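Local coordinates for GphF Dehydratase 1 (Archangium violaceum, PDB 6MBF), which probably dehydrates beta-hydroxyacyl intermediates and shifts the resulting double bond during gephyronic acid polyketide assembly, at residues E218-F224 and D255-H260. Numbering follows the deposited sequence.
Sequences ESHREPF and DHNQTH
Glu218 reaches from the loop that follows helix 200-214 to Asn257 and His260 on the chain entering strand 259-267, and its side chain carries most of the polar contact. Glu218 CB rests 3.7 Å from Asp255 O. CG lies between the backbone N and carbonyl carbon (chi1 53°), and from there the extended chain carries the carboxylate across; a glutamate suits the place because it has this length and two oxygens to serve several donors. Glu218 OE2 accepts a nearly straight bond from Asn257 N at 2.7 Å and also forms a salt bridge with Arg284; the same oxygen lies above the His256 ring, offset toward its rim. Glu218 OE1 accepts from Asn257 ND2 at 3.1 Å; both Asn257 donors come on the syn side but tilted from the carboxylate plane. From the opposite face His260 NE2 meets Glu218 OE1 at 3.0 Å, the oxygen lying in the imidazole plane. An amide suits position 257 because ND2 can serve Glu218 while OD1 accepts from Ser253 N. Imidazole suits position 260 because, besides giving its N-H, it turns a carbon edge to the face of Phe224 in an offset edge-to-face pair, with His260 CD2 3.4 Å from Phe224 CZ. One water links Ser219 N to His256 ND1. Were an alanine here instead of Glu218, Asn257 N, Asn257 ND2 and His260 NE2 would probably lose this acceptor and Arg284 a charge partner. Three donors and an arginine converging on one carboxylate probably favour its ionised form, which ties the loop after helix 200-214 to the turn and first residues of strand 259-267 in this hotdog-fold dehydratase.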
loop_
_atom_site.group_PDB
_atom_site.type_symbol
_atom_site.label_atom_id
_atom_site.label_comp_id
_atom_site.label_asym_id
_atom_site.label_seq_id
_atom_site.Cartn_x
_atom_site.Cartn_y
_atom_site.Cartn_z
ATOM N N GLU A 218 13.084 18.090 -3.677
ATOM C CA GLU A 218 12.754 18.692 -2.396
ATOM C C GLU A 218 13.093 17.720 -1.273
ATOM O O GLU A 218 13.394 16.544 -1.502
ATOM C CB GLU A 218 11.280 19.134 -2.347
ATOM C CG GLU A 218 10.258 18.065 -2.712
ATOM C CD GLU A 218 8.848 18.628 -2.798
ATOM O OE1 GLU A 218 8.238 18.567 -3.884
ATOM O OE2 GLU A 218 8.349 19.149 -1.778
ATOM N N SER A 219 13.043 18.234 -0.045
ATOM C CA SER A 219 13.592 17.526 1.105
ATOM C C SER A 219 12.744 16.318 1.490
ATOM O O SER A 219 11.516 16.330 1.386
ATOM C CB SER A 219 13.703 18.475 2.303
ATOM O OG SER A 219 14.021 17.778 3.500
ATOM N N HIS A 220 13.415 15.278 1.981
ATOM C CA HIS A 220 12.725 14.129 2.545
ATOM C C HIS A 220 12.424 14.292 4.033
ATOM O O HIS A 220 11.863 13.374 4.641
ATOM C CB HIS A 220 13.536 12.848 2.299
ATOM C CG HIS A 220 14.798 12.767 3.096
ATOM N ND1 HIS A 220 15.784 13.727 3.028
ATOM C CD2 HIS A 220 15.238 11.836 3.978
ATOM C CE1 HIS A 220 16.776 13.393 3.834
ATOM N NE2 HIS A 220 16.471 12.249 4.421
ATOM N N ARG A 221 12.764 15.434 4.636
ATOM C CA ARG A 221 12.239 15.736 5.961
ATOM C C ARG A 221 10.751 16.072 5.859
ATOM O O ARG A 221 10.290 16.615 4.853
ATOM C CB ARG A 221 13.005 16.898 6.604
ATOM C CG ARG A 221 12.758 17.022 8.107
ATOM C CD ARG A 221 13.499 18.193 8.752
ATOM N NE ARG A 221 12.749 19.447 8.677
ATOM C CZ ARG A 221 11.638 19.703 9.365
ATOM N NH1 ARG A 221 11.123 18.790 10.178
ATOM N NH2 ARG A 221 11.031 20.871 9.232
ATOM N N GLU A 222 9.995 15.742 6.919
ATOM C CA GLU A 222 8.532 15.790 6.891
ATOM C C GLU A 222 8.051 14.996 5.679
ATOM O O GLU A 222 7.459 15.569 4.752
ATOM C CB GLU A 222 8.007 17.226 6.819
ATOM C CG GLU A 222 8.690 18.213 7.744
ATOM C CD GLU A 222 8.553 19.640 7.246
ATOM O OE1 GLU A 222 9.553 20.209 6.749
ATOM O OE2 GLU A 222 7.432 20.186 7.328
ATOM N N PRO A 223 8.276 13.684 5.661
ATOM C CA PRO A 223 8.176 12.935 4.404
ATOM C C PRO A 223 6.739 12.748 3.948
ATOM O O PRO A 223 5.797 12.746 4.745
ATOM C CB PRO A 223 8.821 11.592 4.752
ATOM C CG PRO A 223 8.521 11.427 6.206
ATOM C CD PRO A 223 8.630 12.808 6.794
ATOM N N PHE A 224 6.586 12.582 2.635
ATOM C CA PHE A 224 5.270 12.358 2.057
ATOM C C PHE A 224 4.706 11.010 2.489
ATOM O O PHE A 224 5.420 10.004 2.536
ATOM C CB PHE A 224 5.343 12.434 0.533
ATOM C CG PHE A 224 5.610 13.819 0.018
ATOM C CD1 PHE A 224 4.567 14.725 -0.153
ATOM C CD2 PHE A 224 6.902 14.230 -0.264
ATOM C CE1 PHE A 224 4.815 16.013 -0.610
ATOM C CE2 PHE A 224 7.153 15.518 -0.720
ATOM C CZ PHE A 224 6.115 16.404 -0.892
ATOM N N ASP A 255 9.606 24.619 -5.755
ATOM C CA ASP A 255 10.492 24.654 -4.600
ATOM C C ASP A 255 10.161 23.541 -3.614
ATOM O O ASP A 255 10.969 22.635 -3.398
ATOM C CB ASP A 255 10.406 26.037 -3.925
ATOM C CG ASP A 255 11.126 26.083 -2.581
ATOM O OD1 ASP A 255 10.644 26.797 -1.677
ATOM O OD2 ASP A 255 12.159 25.402 -2.415
ATOM N N HIS A 256 8.956 23.564 -3.053
ATOM C CA HIS A 256 8.633 22.700 -1.927
ATOM C C HIS A 256 7.123 22.545 -1.896
ATOM O O HIS A 256 6.404 23.543 -1.974
ATOM C CB HIS A 256 9.164 23.311 -0.622
ATOM C CG HIS A 256 8.903 22.485 0.593
ATOM N ND1 HIS A 256 9.834 21.604 1.107
ATOM C CD2 HIS A 256 7.827 22.418 1.414
ATOM C CE1 HIS A 256 9.339 21.028 2.188
ATOM N NE2 HIS A 256 8.124 21.503 2.394
ATOM N N ASN A 257 6.645 21.306 -1.815
ATOM C CA ASN A 257 5.218 21.035 -1.875
ATOM C C ASN A 257 4.747 20.311 -0.621
ATOM O O ASN A 257 5.470 19.494 -0.042
ATOM C CB ASN A 257 4.871 20.192 -3.109
ATOM C CG ASN A 257 5.129 20.927 -4.401
ATOM O OD1 ASN A 257 4.300 21.723 -4.850
ATOM N ND2 ASN A 257 6.284 20.678 -5.003
ATOM N N GLN A 258 3.517 20.612 -0.205
ATOM C CA GLN A 258 2.893 19.844 0.864
ATOM C C GLN A 258 2.214 18.587 0.344
ATOM O O GLN A 258 2.029 17.638 1.115
ATOM C CB GLN A 258 1.865 20.689 1.618
ATOM C CG GLN A 258 2.478 21.790 2.464
ATOM C CD GLN A 258 3.501 21.263 3.454
ATOM O OE1 GLN A 258 3.225 20.339 4.224
ATOM N NE2 GLN A 258 4.694 21.847 3.436
ATOM N N THR A 259 1.834 18.562 -0.935
ATOM C CA THR A 259 1.124 17.425 -1.502
ATOM C C THR A 259 1.641 17.112 -2.897
ATOM O O THR A 259 2.174 17.980 -3.600
ATOM C CB THR A 259 -0.393 17.660 -1.587
ATOM O OG1 THR A 259 -0.650 18.796 -2.421
ATOM C CG2 THR A 259 -0.991 17.892 -0.208
ATOM N N HIS A 260 1.476 15.847 -3.283
ATOM C CA HIS A 260 1.672 15.386 -4.648
ATOM C C HIS A 260 0.578 14.381 -4.971
ATOM O O HIS A 260 -0.049 13.808 -4.072
ATOM C CB HIS A 260 3.038 14.724 -4.864
ATOM C CG HIS A 260 4.164 15.692 -5.016
ATOM N ND1 HIS A 260 4.414 16.355 -6.195
ATOM C CD2 HIS A 260 5.123 16.088 -4.146
ATOM C CE1 HIS A 260 5.473 17.130 -6.045
ATOM N NE2 HIS A 260 5.922 16.988 -4.810
HETATM O O HOH W 1 12.665 21.028 0.270
HETATM O O HOH W 2 6.579 21.042 5.092
#